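Local structure of pyridine synthase TbtD (5WA4) at residues E[190-193]-E[194-198]; E[261-265]-E[266-270]; E[309-312]-E[313-317]; E[322-325]-E[326-330]. The protein builds the pyridine ring of the thiopeptide antibiotic thiomuracin, probably by a formal [4+2] aza-cycloaddition on a peptide substrate recognised through its leader. One frame throughout, in Å; residues are numbered along the deposited sequence.

Interaction 1: residues E[190-193]-E[194-198]; sequences SLRS and HAEAY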
ATOM      1  N   SER E 190     -13.995  23.061  -3.096  1.00 47.26           N
ATOM      2  CA  SER E 190     -14.517  22.132  -2.092  1.00 52.41           C
ATOM      3  C   SER E 190     -15.868  21.577  -2.527  1.00 57.79           C
ATOM      4  O   SER E 190     -16.290  20.505  -2.063  1.00 52.33           O
ATOM      5  CB  SER E 190     -14.630  22.805  -0.725  1.00 57.85           C
ATOM      6  OG  SER E 190     -15.758  23.661  -0.667  1.00 59.14           O
ATOM      7  N   LEU E 191     -16.537  22.314  -3.416  1.00 56.71           N
ATOM      8  CA  LEU E 191     -17.762  21.843  -4.053  1.00 50.71           C
ATOM      9  C   LEU E 191     -17.474  20.772  -5.095  1.00 47.06           C
ATOM     10  O   LEU E 191     -18.192  19.781  -5.173  1.00 50.98           O
ATOM     11  CB  LEU E 191     -18.506  23.003  -4.686  1.00 48.18           C
ATOM     12  CG  LEU E 191     -19.178  23.902  -3.652  1.00 49.80           C
ATOM     13  CD1 LEU E 191     -20.160  24.836  -4.322  1.00 45.02           C
ATOM     14  CD2 LEU E 191     -19.873  23.082  -2.580  1.00 43.40           C
ATOM     15  N   ARG E 192     -16.424  20.951  -5.891  1.00 48.48           N
ATOM     16  CA  ARG E 192     -16.051  19.910  -6.851  1.00 52.80           C
ATOM     17  C   ARG E 192     -15.530  18.663  -6.134  1.00 56.23           C
ATOM     18  O   ARG E 192     -15.946  17.531  -6.420  1.00 50.04           O
ATOM     19  CB  ARG E 192     -14.998  20.397  -7.847  1.00 44.45           C
ATOM     20  CG  ARG E 192     -14.672  19.325  -8.890  1.00 48.84           C
ATOM     21  CD  ARG E 192     -14.621  19.850 -10.324  1.00 46.64           C
ATOM     22  NE  ARG E 192     -15.910  20.200 -10.911  1.00 47.12           N
ATOM     23  CZ  ARG E 192     -16.121  21.295 -11.643  1.00 57.15           C
ATOM     24  NH1 ARG E 192     -15.138  22.157 -11.876  1.00 59.24           N
ATOM     25  NH2 ARG E 192     -17.319  21.537 -12.147  1.00 61.72           N
ATOM     26  N   SER E 193     -14.619  18.891  -5.196  1.00 54.61           N
ATOM     27  CA  SER E 193     -14.007  17.811  -4.444  1.00 56.20           C
ATOM     28  C   SER E 193     -15.026  16.809  -3.858  1.00 50.11           C
ATOM     29  O   SER E 193     -14.791  15.598  -3.885  1.00 41.26           O
ATOM     30  CB  SER E 193     -13.139  18.406  -3.338  1.00 48.94           C
ATOM     31  OG  SER E 193     -12.804  17.413  -2.396  1.00 49.03           O
ATOM     32  N   HIS E 194     -16.149  17.325  -3.352  1.00 47.02           N
ATOM     33  CA  HIS E 194     -17.169  16.504  -2.702  1.00 42.68           C
ATOM     34  C   HIS E 194     -17.760  15.551  -3.712  1.00 52.71           C
ATOM     35  O   HIS E 194     -17.819  14.341  -3.466  1.00 55.55           O
ATOM     36  CB  HIS E 194     -18.261  17.385  -2.080  1.00 45.51           C
ATOM     37  CG  HIS E 194     -19.194  16.674  -1.143  1.00 48.43           C
ATOM     38  ND1 HIS E 194     -18.756  15.922  -0.067  1.00 62.56           N
ATOM     39  CD2 HIS E 194     -20.548  16.676  -1.062  1.00 56.38           C
ATOM     40  CE1 HIS E 194     -19.799  15.457   0.600  1.00 51.69           C
ATOM     41  NE2 HIS E 194     -20.899  15.902   0.021  1.00 48.82           N
ATOM     42  N   ALA E 195     -18.169  16.095  -4.863  1.00 52.89           N
ATOM     43  CA  ALA E 195     -18.818  15.300  -5.906  1.00 48.70           C
ATOM     44  C   ALA E 195     -17.849  14.276  -6.489  1.00 49.00           C
ATOM     45  O   ALA E 195     -18.203  13.111  -6.675  1.00 53.33           O
ATOM     46  CB  ALA E 195     -19.381  16.205  -7.011  1.00 48.47           C
ATOM     47  N   GLU E 196     -16.626  14.706  -6.762  1.00 46.55           N
ATOM     48  CA  GLU E 196     -15.605  13.804  -7.274  1.00 53.12           C
ATOM     49  C   GLU E 196     -15.322  12.612  -6.339  1.00 52.38           C
ATOM     50  O   GLU E 196     -14.980  11.524  -6.802  1.00 51.61           O
ATOM     51  CB  GLU E 196     -14.323  14.587  -7.539  1.00 51.17           C
ATOM     52  CG  GLU E 196     -14.459  15.532  -8.701  1.00 54.31           C
ATOM     53  CD  GLU E 196     -14.666  14.790 -10.007  1.00 64.27           C
ATOM     54  OE1 GLU E 196     -14.186  13.632 -10.101  1.00 56.52           O
ATOM     55  OE2 GLU E 196     -15.314  15.354 -10.935  1.00 73.40           O
ATOM     56  N   ALA E 197     -15.487  12.818  -5.035  1.00 45.91           N
ATOM     57  CA  ALA E 197     -15.281  11.758  -4.063  1.00 47.11           C
ATOM     58  C   ALA E 197     -16.293  10.632  -4.285  1.00 50.36           C
ATOM     59  O   ALA E 197     -15.948   9.453  -4.280  1.00 48.07           O
ATOM     60  CB  ALA E 197     -15.389  12.317  -2.665  1.00 47.78           C
ATOM     61  N   TYR E 198     -17.543  11.032  -4.490  1.00 51.49           N
ATOM     62  CA  TYR E 198     -18.628  10.145  -4.902  1.00 53.15           C
ATOM     63  C   TYR E 198     -18.373   9.483  -6.240  1.00 51.71           C
ATOM     64  O   TYR E 198     -18.576   8.290  -6.374  1.00 53.42           O
ATOM     65  CB  TYR E 198     -19.947  10.920  -4.988  1.00 50.47           C
ATOM     66  CG  TYR E 198     -21.160  10.134  -5.442  1.00 46.47           C
ATOM     67  CD1 TYR E 198     -21.705   9.134  -4.646  1.00 47.01           C
ATOM     68  CD2 TYR E 198     -21.796  10.431  -6.633  1.00 55.96           C
ATOM     69  CE1 TYR E 198     -22.822   8.437  -5.027  1.00 46.16           C
ATOM     70  CE2 TYR E 198     -22.942   9.731  -7.045  1.00 52.03           C
ATOM     71  CZ  TYR E 198     -23.454   8.735  -6.232  1.00 55.68           C
ATOM     72  OH  TYR E 198     -24.596   8.039  -6.613  1.00 44.05           O
TER
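Helix 184-201 carries Arg-192 and Glu-196 one turn apart, and their side chains run alongside each other in the same direction. Contact is between the aliphatic parts: Arg-192 CG meets Glu-196 CG at 3.8 Å. Beyond them the charged ends diverge, with Arg-192 NE 4.9 Å from Glu-196 OE2 and the guanidinium and carboxylate planes 72° apart, so this is an i to i+4 pair of opposite charges in proximity rather than a salt bridge. Each has a firmer partner: Asp-344 for Arg-192, which also bridges to Glu-210 of the second subunit, and Arg-209 for Glu-196. Long, flexible ionic residues suit a helix face lying near both another helix and another chain. Under the pair runs the alpha-helical backbone, where Glu-196 N donates to Arg-192 O at 2.9 Å. The next rung joins Ala-197 N to Ser-193 O at 3.1 Å, whereas His-194 N reaches Ser-190 O only weakly. With CG anti to the backbone N (chi1 -168°), the His-194 ring leads away from Ser-190 and stacks on Tyr-322 of helix 307-328. The short methyl of Ala-195 fits against His-340 of helix 332-352.

Interaction 2: residues E[261-265]-E[266-270]; sequences RALLE and SGELT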
ATOM      1  N   ARG E 261     -14.483  27.751  15.040  1.00 45.29           N
ATOM      2  CA  ARG E 261     -13.080  28.149  14.871  1.00 45.81           C
ATOM      3  C   ARG E 261     -12.453  28.424  16.234  1.00 50.61           C
ATOM      4  O   ARG E 261     -11.356  27.966  16.527  1.00 49.85           O
ATOM      5  CB  ARG E 261     -12.941  29.369  13.971  1.00 43.98           C
ATOM      6  CG  ARG E 261     -11.542  29.999  13.989  1.00 60.24           C
ATOM      7  CD  ARG E 261     -11.453  31.281  13.139  1.00 58.20           C
ATOM      8  NE  ARG E 261     -11.833  32.468  13.904  1.00 71.03           N
ATOM      9  CZ  ARG E 261     -11.872  33.708  13.415  1.00 85.47           C
ATOM     10  NH1 ARG E 261     -11.550  33.941  12.148  1.00 89.28           N
ATOM     11  NH2 ARG E 261     -12.242  34.724  14.190  1.00 90.54           N
ATOM     12  N   ALA E 262     -13.174  29.154  17.071  1.00 47.49           N
ATOM     13  CA  ALA E 262     -12.828  29.263  18.465  1.00 43.97           C
ATOM     14  C   ALA E 262     -12.590  27.875  19.092  1.00 47.19           C
ATOM     15  O   ALA E 262     -11.517  27.616  19.620  1.00 48.83           O
ATOM     16  CB  ALA E 262     -13.911  30.014  19.208  1.00 44.24           C
ATOM     17  N   LEU E 263     -13.571  26.979  19.024  1.00 51.22           N
ATOM     18  CA  LEU E 263     -13.433  25.619  19.601  1.00 53.40           C
ATOM     19  C   LEU E 263     -12.201  24.816  19.127  1.00 55.89           C
ATOM     20  O   LEU E 263     -11.608  24.050  19.895  1.00 48.43           O
ATOM     21  CB  LEU E 263     -14.693  24.802  19.308  1.00 45.05           C
ATOM     22  CG  LEU E 263     -15.872  25.091  20.236  1.00 53.24           C
ATOM     23  CD1 LEU E 263     -17.122  24.350  19.788  1.00 52.16           C
ATOM     24  CD2 LEU E 263     -15.538  24.776  21.688  1.00 43.93           C
ATOM     25  N   LEU E 264     -11.844  24.984  17.855  1.00 55.03           N
ATOM     26  CA  LEU E 264     -10.676  24.324  17.295  1.00 53.90           C
ATOM     27  C   LEU E 264      -9.395  24.949  17.829  1.00 58.37           C
ATOM     28  O   LEU E 264      -8.501  24.234  18.271  1.00 64.86           O
ATOM     29  CB  LEU E 264     -10.705  24.378  15.765  1.00 59.15           C
ATOM     30  CG  LEU E 264     -11.646  23.345  15.132  1.00 66.69           C
ATOM     31  CD1 LEU E 264     -11.823  23.599  13.648  1.00 61.00           C
ATOM     32  CD2 LEU E 264     -11.113  21.960  15.361  1.00 63.61           C
ATOM     33  N   GLU E 265      -9.316  26.281  17.786  1.00 54.17           N
ATOM     34  CA  GLU E 265      -8.167  27.027  18.293  1.00 53.86           C
ATOM     35  C   GLU E 265      -7.760  26.674  19.723  1.00 56.89           C
ATOM     36  O   GLU E 265      -6.582  26.582  20.028  1.00 54.93           O
ATOM     37  CB  GLU E 265      -8.442  28.520  18.235  1.00 50.72           C
ATOM     38  CG  GLU E 265      -8.313  29.110  16.872  1.00 56.52           C
ATOM     39  CD  GLU E 265      -8.701  30.551  16.884  1.00 59.98           C
ATOM     40  OE1 GLU E 265      -8.672  31.192  15.807  1.00 67.39           O
ATOM     41  OE2 GLU E 265      -9.035  31.035  17.987  1.00 57.73           O
ATOM     42  N   SER E 266      -8.749  26.491  20.584  1.00 51.78           N
ATOM     43  CA  SER E 266      -8.526  26.170  21.971  1.00 48.49           C
ATOM     44  C   SER E 266      -8.428  24.658  22.242  1.00 58.71           C
ATOM     45  O   SER E 266      -8.206  24.233  23.392  1.00 56.59           O
ATOM     46  CB  SER E 266      -9.649  26.762  22.807  1.00 54.24           C
ATOM     47  OG  SER E 266     -10.647  25.781  23.057  1.00 56.33           O
ATOM     48  N   GLY E 267      -8.614  23.844  21.208  1.00 48.31           N
ATOM     49  CA  GLY E 267      -8.461  22.412  21.375  1.00 47.28           C
ATOM     50  C   GLY E 267      -9.623  21.514  21.815  1.00 65.11           C
ATOM     51  O   GLY E 267      -9.391  20.499  22.466  1.00 57.71           O
ATOM     52  N   GLU E 268     -10.865  21.800  21.431  1.00 74.75           N
ATOM     53  CA  GLU E 268     -11.889  20.767  21.647  1.00 72.82           C
ATOM     54  C   GLU E 268     -12.567  20.178  20.408  1.00 78.86           C
ATOM     55  O   GLU E 268     -13.711  19.742  20.515  1.00 83.35           O
ATOM     56  CB  GLU E 268     -12.979  21.281  22.568  1.00 68.06           C
ATOM     57  CG  GLU E 268     -12.581  21.302  24.010  1.00 77.64           C
ATOM     58  CD  GLU E 268     -12.522  22.707  24.523  1.00 75.64           C
ATOM     59  OE1 GLU E 268     -12.170  23.571  23.687  1.00 66.08           O
ATOM     60  OE2 GLU E 268     -12.805  22.936  25.731  1.00 69.93           O
ATOM     61  N   LEU E 269     -11.883  20.125  19.263  1.00 77.44           N
ATOM     62  CA  LEU E 269     -12.381  19.342  18.118  1.00 94.38           C
ATOM     63  C   LEU E 269     -11.212  18.991  17.168  1.00101.31           C
ATOM     64  O   LEU E 269     -10.131  19.567  17.317  1.00 98.15           O
ATOM     65  CB  LEU E 269     -13.475  20.116  17.330  1.00 92.99           C
ATOM     66  CG  LEU E 269     -14.808  20.671  17.873  1.00 74.69           C
ATOM     67  CD1 LEU E 269     -15.399  21.683  16.929  1.00 65.59           C
ATOM     68  CD2 LEU E 269     -15.832  19.591  18.180  1.00 77.32           C
ATOM     69  N   THR E 270     -11.418  18.021  16.258  1.00103.82           N
ATOM     70  CA  THR E 270     -10.815  17.973  14.892  1.00103.94           C
ATOM     71  C   THR E 270     -11.214  16.698  14.107  1.00120.87           C
ATOM     72  O   THR E 270     -10.436  16.198  13.284  1.00122.25           O
ATOM     73  CB  THR E 270      -9.249  18.056  14.854  1.00106.56           C
ATOM     74  OG1 THR E 270      -8.742  18.865  15.922  1.00110.41           O
ATOM     75  CG2 THR E 270      -8.783  18.673  13.529  1.00106.60           C
TER
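Ser-266 closes the last turn of helix 244-265: its N donates to Ala-262 O at 3.1 Å, and its small CB rests near the carbonyls of that turn. Gly-267 then takes the chain out of the helix. Its phi of 88° is positive, and at these backbone angles a beta carbon would be jammed against the preceding carbonyl oxygen, which is why glycine belongs here. Gly-267 N bonds to Leu-264 O at 3.0 Å. Glu-268 N turns back to Leu-263 O at 2.8 Å, and this wide closure with the left-handed glycine makes the C-terminal cap a Schellman motif. The Glu-268 side chain crosses that of Leu-263 at about a right angle, bringing OE1 within 4.1 Å of Leu-263 CD2. Leu-269 is the apolar residue of the turn, its beta carbon directed back at the helix. Its CB meets Leu-264 CD2 at 3.6 Å, while its CD1 reaches Leu-263 CB at 4.0 Å, so one leucine spans two successive leucines of the last turn. Having CG beside the backbone N (chi1 -58°) sets CD1 over Leu-263. Thr-270 is poorly ordered, and the placing of its side chain is doubtful. Although the capped end lies at the surface, it touches two helices: Leu-263, Glu-268 and Leu-269 meet Val-135 at the start of helix 135-159, whereas Arg-261 and Glu-265 pack on Pro-309 of helix 307-328.

Interaction 3: residues E[309-312]-E[313-317]; sequences PAFG and AYRLV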
ATOM      1  N   PRO E 309      -7.728  26.546  12.384  1.00 90.15           N
ATOM      2  CA  PRO E 309      -8.776  27.534  12.658  1.00 84.66           C
ATOM      3  C   PRO E 309      -9.739  27.737  11.474  1.00 70.23           C
ATOM      4  O   PRO E 309     -10.712  26.995  11.376  1.00 65.83           O
ATOM      5  CB  PRO E 309      -7.972  28.802  12.942  1.00 90.81           C
ATOM      6  CG  PRO E 309      -6.751  28.288  13.586  1.00 87.40           C
ATOM      7  CD  PRO E 309      -6.417  27.012  12.857  1.00 87.62           C
ATOM      8  N   ALA E 310      -9.449  28.701  10.601  1.00 73.14           N
ATOM      9  CA  ALA E 310     -10.360  29.143   9.544  1.00 72.89           C
ATOM     10  C   ALA E 310     -10.910  27.988   8.725  1.00 72.23           C
ATOM     11  O   ALA E 310     -12.122  27.827   8.602  1.00 62.81           O
ATOM     12  CB  ALA E 310      -9.662  30.147   8.622  1.00 66.31           C
ATOM     13  N   PHE E 311     -10.000  27.189   8.188  1.00 74.24           N
ATOM     14  CA  PHE E 311     -10.344  26.120   7.268  1.00 80.48           C
ATOM     15  C   PHE E 311     -11.034  24.935   7.934  1.00 70.26           C
ATOM     16  O   PHE E 311     -11.793  24.231   7.291  1.00 69.24           O
ATOM     17  CB  PHE E 311      -9.093  25.624   6.542  1.00 85.65           C
ATOM     18  CG  PHE E 311      -9.392  24.632   5.463  1.00 79.31           C
ATOM     19  CD1 PHE E 311     -10.082  25.021   4.323  1.00 78.78           C
ATOM     20  CD2 PHE E 311      -9.020  23.305   5.598  1.00 86.11           C
ATOM     21  CE1 PHE E 311     -10.365  24.108   3.333  1.00 78.92           C
ATOM     22  CE2 PHE E 311      -9.309  22.391   4.606  1.00 89.01           C
ATOM     23  CZ  PHE E 311      -9.994  22.794   3.487  1.00 83.73           C
ATOM     24  N   GLY E 312     -10.757  24.692   9.202  1.00 67.46           N
ATOM     25  CA  GLY E 312     -11.458  23.637   9.898  1.00 59.66           C
ATOM     26  C   GLY E 312     -12.893  24.059  10.115  1.00 51.61           C
ATOM     27  O   GLY E 312     -13.792  23.243  10.135  1.00 53.94           O
ATOM     28  N   ALA E 313     -13.110  25.353  10.279  1.00 58.29           N
ATOM     29  CA  ALA E 313     -14.412  25.864  10.665  1.00 44.66           C
ATOM     30  C   ALA E 313     -15.326  25.875   9.441  1.00 49.04           C
ATOM     31  O   ALA E 313     -16.503  25.506   9.519  1.00 42.83           O
ATOM     32  CB  ALA E 313     -14.275  27.269  11.276  1.00 44.98           C
ATOM     33  N   TYR E 314     -14.762  26.296   8.312  1.00 47.52           N
ATOM     34  CA  TYR E 314     -15.434  26.202   7.035  1.00 49.17           C
ATOM     35  C   TYR E 314     -15.907  24.761   6.778  1.00 52.93           C
ATOM     36  O   TYR E 314     -17.088  24.549   6.556  1.00 52.51           O
ATOM     37  CB  TYR E 314     -14.528  26.676   5.900  1.00 50.04           C
ATOM     38  CG  TYR E 314     -15.188  26.482   4.554  1.00 57.20           C
ATOM     39  CD1 TYR E 314     -16.213  27.319   4.138  1.00 56.87           C
ATOM     40  CD2 TYR E 314     -14.802  25.452   3.708  1.00 56.31           C
ATOM     41  CE1 TYR E 314     -16.837  27.138   2.912  1.00 55.25           C
ATOM     42  CE2 TYR E 314     -15.411  25.263   2.487  1.00 56.85           C
ATOM     43  CZ  TYR E 314     -16.429  26.108   2.091  1.00 59.36           C
ATOM     44  OH  TYR E 314     -17.052  25.921   0.880  1.00 62.03           O
ATOM     45  N   ARG E 315     -15.008  23.775   6.835  1.00 51.79           N
ATOM     46  CA  ARG E 315     -15.421  22.404   6.593  1.00 51.60           C
ATOM     47  C   ARG E 315     -16.513  21.940   7.566  1.00 53.33           C
ATOM     48  O   ARG E 315     -17.383  21.159   7.187  1.00 57.23           O
ATOM     49  CB  ARG E 315     -14.238  21.394   6.612  1.00 59.97           C
ATOM     50  CG  ARG E 315     -12.994  21.697   5.713  1.00 72.87           C
ATOM     51  CD  ARG E 315     -12.521  20.378   4.973  1.00 80.64           C
ATOM     52  NE  ARG E 315     -13.257  20.217   3.701  1.00104.54           N
ATOM     53  CZ  ARG E 315     -12.739  20.275   2.470  1.00 99.18           C
ATOM     54  NH1 ARG E 315     -11.421  20.338   2.273  1.00105.20           N
ATOM     55  NH2 ARG E 315     -13.543  20.164   1.423  1.00 85.19           N
ATOM     56  N   LEU E 316     -16.517  22.423   8.800  1.00 50.14           N
ATOM     57  CA  LEU E 316     -17.563  21.969   9.714  1.00 52.37           C
ATOM     58  C   LEU E 316     -18.916  22.534   9.277  1.00 55.68           C
ATOM     59  O   LEU E 316     -19.975  21.912   9.455  1.00 48.23           O
ATOM     60  CB  LEU E 316     -17.261  22.375  11.156  1.00 41.10           C
ATOM     61  CG  LEU E 316     -18.284  21.836  12.155  1.00 42.84           C
ATOM     62  CD1 LEU E 316     -17.639  21.080  13.304  1.00 62.54           C
ATOM     63  CD2 LEU E 316     -19.129  22.975  12.682  1.00 48.50           C
ATOM     64  N   VAL E 317     -18.868  23.724   8.693  1.00 54.53           N
ATOM     65  CA  VAL E 317     -20.073  24.480   8.464  1.00 47.66           C
ATOM     66  C   VAL E 317     -20.672  24.061   7.088  1.00 53.38           C
ATOM     67  O   VAL E 317     -21.889  23.838   6.971  1.00 52.23           O
ATOM     68  CB  VAL E 317     -19.772  26.003   8.615  1.00 41.42           C
ATOM     69  CG1 VAL E 317     -19.315  26.666   7.338  1.00 34.19           C
ATOM     70  CG2 VAL E 317     -20.905  26.701   9.260  1.00 45.31           C
TER
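Ala-310 O receives two backbone N-H groups: that of Tyr-314 at 3.1 Å and, weakly, that of Ala-313. Ala-313 N is shared in turn, for it also donates to Pro-309 O at 3.1 Å. This part of helix 307-328 is therefore irregular, with i to i+4 bonds, a weak i to i+3 bond and a wider pi-type turn at 309-311. Proline is at home in such a first turn, where its missing N-H costs little. One residue on, Arg-315 N bonds to Phe-311 O at 3.3 Å.

The side chains of that same i to i+4 pair make a CH-pi interaction. Arg-315 CG stands over one face of the Phe-311 ring, 4.1 Å from its centroid and displaced toward the rim, and CD continues past the ring at 3.8 Å from CE2. A chi1 of -173° swings the Phe-311 ring along the helix toward Arg-315. The two side chains run together, yet the guanidinium plane is turned 82° from the ring and meets its CZ end obliquely, so no stack is made. Arginine suits this site near the surface by offering methylenes to the phenyl face while its charged group lies against the end of the ring.

Around this pair, Pro-309 and Ala-313 pack on helix 244-265; Tyr-314, whose OH has Ser-190 as its partner, and Arg-315 face helix 184-201, and Val-317 meets helix 164-178.

Interaction 4: residues E[322-325]-E[326-330]; sequences YLHL and TRLGL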
ATOM      1  N   TYR E 322     -24.655  20.151   4.426  1.00 47.79           N
ATOM      2  CA  TYR E 322     -24.976  18.859   3.842  1.00 43.26           C
ATOM      3  C   TYR E 322     -25.889  18.108   4.796  1.00 41.37           C
ATOM      4  O   TYR E 322     -26.835  17.486   4.356  1.00 48.53           O
ATOM      5  CB  TYR E 322     -23.720  18.039   3.546  1.00 41.76           C
ATOM      6  CG  TYR E 322     -22.783  18.640   2.512  1.00 44.71           C
ATOM      7  CD1 TYR E 322     -23.240  19.563   1.570  1.00 40.94           C
ATOM      8  CD2 TYR E 322     -21.440  18.277   2.476  1.00 42.70           C
ATOM      9  CE1 TYR E 322     -22.380  20.107   0.627  1.00 40.87           C
ATOM     10  CE2 TYR E 322     -20.576  18.798   1.539  1.00 37.50           C
ATOM     11  CZ  TYR E 322     -21.039  19.717   0.616  1.00 48.83           C
ATOM     12  OH  TYR E 322     -20.153  20.260  -0.306  1.00 44.71           O
ATOM     13  N   LEU E 323     -25.636  18.197   6.102  1.00 41.62           N
ATOM     14  CA  LEU E 323     -26.428  17.449   7.078  1.00 43.50           C
ATOM     15  C   LEU E 323     -27.878  17.973   7.151  1.00 50.75           C
ATOM     16  O   LEU E 323     -28.819  17.209   7.456  1.00 48.04           O
ATOM     17  CB  LEU E 323     -25.768  17.490   8.462  1.00 47.88           C
ATOM     18  CG  LEU E 323     -24.574  16.590   8.832  1.00 46.70           C
ATOM     19  CD1 LEU E 323     -24.113  16.919  10.222  1.00 44.65           C
ATOM     20  CD2 LEU E 323     -24.923  15.113   8.785  1.00 41.70           C
ATOM     21  N   HIS E 324     -28.043  19.264   6.852  1.00 44.49           N
ATOM     22  CA  HIS E 324     -29.348  19.916   6.759  1.00 41.69           C
ATOM     23  C   HIS E 324     -30.112  19.347   5.564  1.00 48.55           C
ATOM     24  O   HIS E 324     -31.232  18.881   5.704  1.00 48.95           O
ATOM     25  CB  HIS E 324     -29.156  21.425   6.610  1.00 39.76           C
ATOM     26  CG  HIS E 324     -30.425  22.233   6.540  1.00 53.67           C
ATOM     27  ND1 HIS E 324     -31.412  22.174   7.507  1.00 53.93           N
ATOM     28  CD2 HIS E 324     -30.840  23.162   5.638  1.00 40.62           C
ATOM     29  CE1 HIS E 324     -32.376  23.026   7.200  1.00 48.72           C
ATOM     30  NE2 HIS E 324     -32.051  23.644   6.075  1.00 42.50           N
ATOM     31  N   LEU E 325     -29.488  19.384   4.386  1.00 47.83           N
ATOM     32  CA  LEU E 325     -30.096  18.885   3.161  1.00 43.34           C
ATOM     33  C   LEU E 325     -30.561  17.428   3.336  1.00 47.10           C
ATOM     34  O   LEU E 325     -31.642  17.075   2.884  1.00 49.01           O
ATOM     35  CB  LEU E 325     -29.126  18.996   1.979  1.00 33.30           C
ATOM     36  CG  LEU E 325     -28.498  20.367   1.752  1.00 38.54           C
ATOM     37  CD1 LEU E 325     -27.498  20.365   0.609  1.00 40.95           C
ATOM     38  CD2 LEU E 325     -29.542  21.448   1.549  1.00 44.70           C
ATOM     39  N   THR E 326     -29.778  16.587   4.001  1.00 47.03           N
ATOM     40  CA  THR E 326     -30.259  15.238   4.297  1.00 47.65           C
ATOM     41  C   THR E 326     -31.523  15.315   5.173  1.00 50.31           C
ATOM     42  O   THR E 326     -32.417  14.468   5.075  1.00 53.28           O
ATOM     43  CB  THR E 326     -29.157  14.354   4.976  1.00 41.28           C
ATOM     44  OG1 THR E 326     -28.300  13.806   3.969  1.00 42.00           O
ATOM     45  CG2 THR E 326     -29.765  13.191   5.785  1.00 25.96           C
ATOM     46  N   ARG E 327     -31.624  16.345   6.003  1.00 50.48           N
ATOM     47  CA  ARG E 327     -32.800  16.483   6.863  1.00 52.42           C
ATOM     48  C   ARG E 327     -34.011  16.956   6.034  1.00 56.35           C
ATOM     49  O   ARG E 327     -35.163  16.752   6.427  1.00 55.53           O
ATOM     50  CB  ARG E 327     -32.516  17.464   7.994  1.00 47.05           C
ATOM     51  CG  ARG E 327     -33.322  17.262   9.237  1.00 46.40           C
ATOM     52  CD  ARG E 327     -32.921  18.343  10.212  1.00 44.57           C
ATOM     53  NE  ARG E 327     -33.787  18.416  11.378  1.00 47.85           N
ATOM     54  CZ  ARG E 327     -33.928  19.517  12.108  1.00 52.92           C
ATOM     55  NH1 ARG E 327     -33.266  20.618  11.770  1.00 52.26           N
ATOM     56  NH2 ARG E 327     -34.733  19.524  13.165  1.00 51.86           N
ATOM     57  N   LEU E 328     -33.734  17.591   4.894  1.00 50.98           N
ATOM     58  CA  LEU E 328     -34.778  18.053   3.980  1.00 52.13           C
ATOM     59  C   LEU E 328     -35.313  16.925   3.083  1.00 58.55           C
ATOM     60  O   LEU E 328     -36.359  17.077   2.452  1.00 62.85           O
ATOM     61  CB  LEU E 328     -34.268  19.195   3.094  1.00 45.43           C
ATOM     62  CG  LEU E 328     -33.766  20.482   3.753  1.00 44.16           C
ATOM     63  CD1 LEU E 328     -33.426  21.529   2.703  1.00 40.94           C
ATOM     64  CD2 LEU E 328     -34.775  21.029   4.739  1.00 44.16           C
ATOM     65  N   GLY E 329     -34.592  15.810   3.012  1.00 50.33           N
ATOM     66  CA  GLY E 329     -35.000  14.698   2.182  1.00 41.02           C
ATOM     67  C   GLY E 329     -34.047  14.382   1.040  1.00 47.17           C
ATOM     68  O   GLY E 329     -34.176  13.333   0.406  1.00 60.57           O
ATOM     69  N   LEU E 330     -33.100  15.275   0.765  1.00 49.03           N
ATOM     70  CA  LEU E 330     -32.123  15.093  -0.320  1.00 45.95           C
ATOM     71  C   LEU E 330     -31.383  13.771  -0.200  1.00 44.71           C
ATOM     72  O   LEU E 330     -30.966  13.374   0.886  1.00 51.42           O
ATOM     73  CB  LEU E 330     -31.104  16.237  -0.342  1.00 40.40           C
ATOM     74  CG  LEU E 330     -30.573  16.585  -1.728  1.00 48.09           C
ATOM     75  CD1 LEU E 330     -31.689  17.241  -2.543  1.00 50.11           C
ATOM     76  CD2 LEU E 330     -29.373  17.514  -1.661  1.00 45.33           C
TER
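The His-324 imidazole has Leu-328 over one face: CD2 sits 4.2 Å from the ring centroid, 25° off the normal, in a CH-pi contact one helical turn along. The same imidazole stacks with Trp-249 of helix 244-265. The trans chi1 of His-324 (-178°) carries the ring along the helix to the leucine methyl.

Leu-325 forms the other apolar cluster. Its CD2 meets Leu-328 CD1 at 4.1 Å, and its CB meets Leu-330 CD2 at 3.9 Å, the side chains of Leu-325 and Leu-330 lying alongside each other. Branched leucines suit this buried helix end because each offers two methyls to different neighbours.

At Gly-329 the helix stops in a Schellman motif. Phi is positive there (116°), and a beta carbon would collide with the preceding carbonyl oxygen, hence glycine. Leu-325 O gathers the N-H groups of the departing chain: Leu-330 N donates to it at 3.1 Å, and those of Leu-328 and Gly-329 add weak bonds. Leu-328 N also bonds to His-324 O at 2.9 Å.

The extended Arg-327 side chain reaches Tyr-144 O and Thr-148 OG1 of helix 135-159, with Phe-46 making a cation-pi contact. The chemistry thus implies a buried helix terminus in which the carbonyls of His-324 and Leu-325 are taken up by N-H groups of the closing turn, and whose arginine charge is probably stabilised by a carbonyl, a hydroxyl and an aromatic ring.

In the fold
Interactions 3 and 4 lie on the same helix, 307-328, with centres about 19 Å apart: interaction 3 is near its start and interaction 4 at its capped end, and the centre of interaction 4 lies about 3 Å from the centre of the chain. Interaction 1 touches both, through a probable hydrogen bond between Ser-190 OG and Tyr-314 OH (3.0 Å) and by Leu-191 CD2 lying 3.6 Å from Tyr-322 OH. Interaction 2 packs beside interaction 3, where Leu-264 CD1 is 3.7 Å from Gly-312 C, but its nearest atoms are about 12 Å from interaction 4 and about 15 Å from interaction 1. Interactions 2 and 4 both end helices with a glycine Schellman cap, one at the surface and one buried.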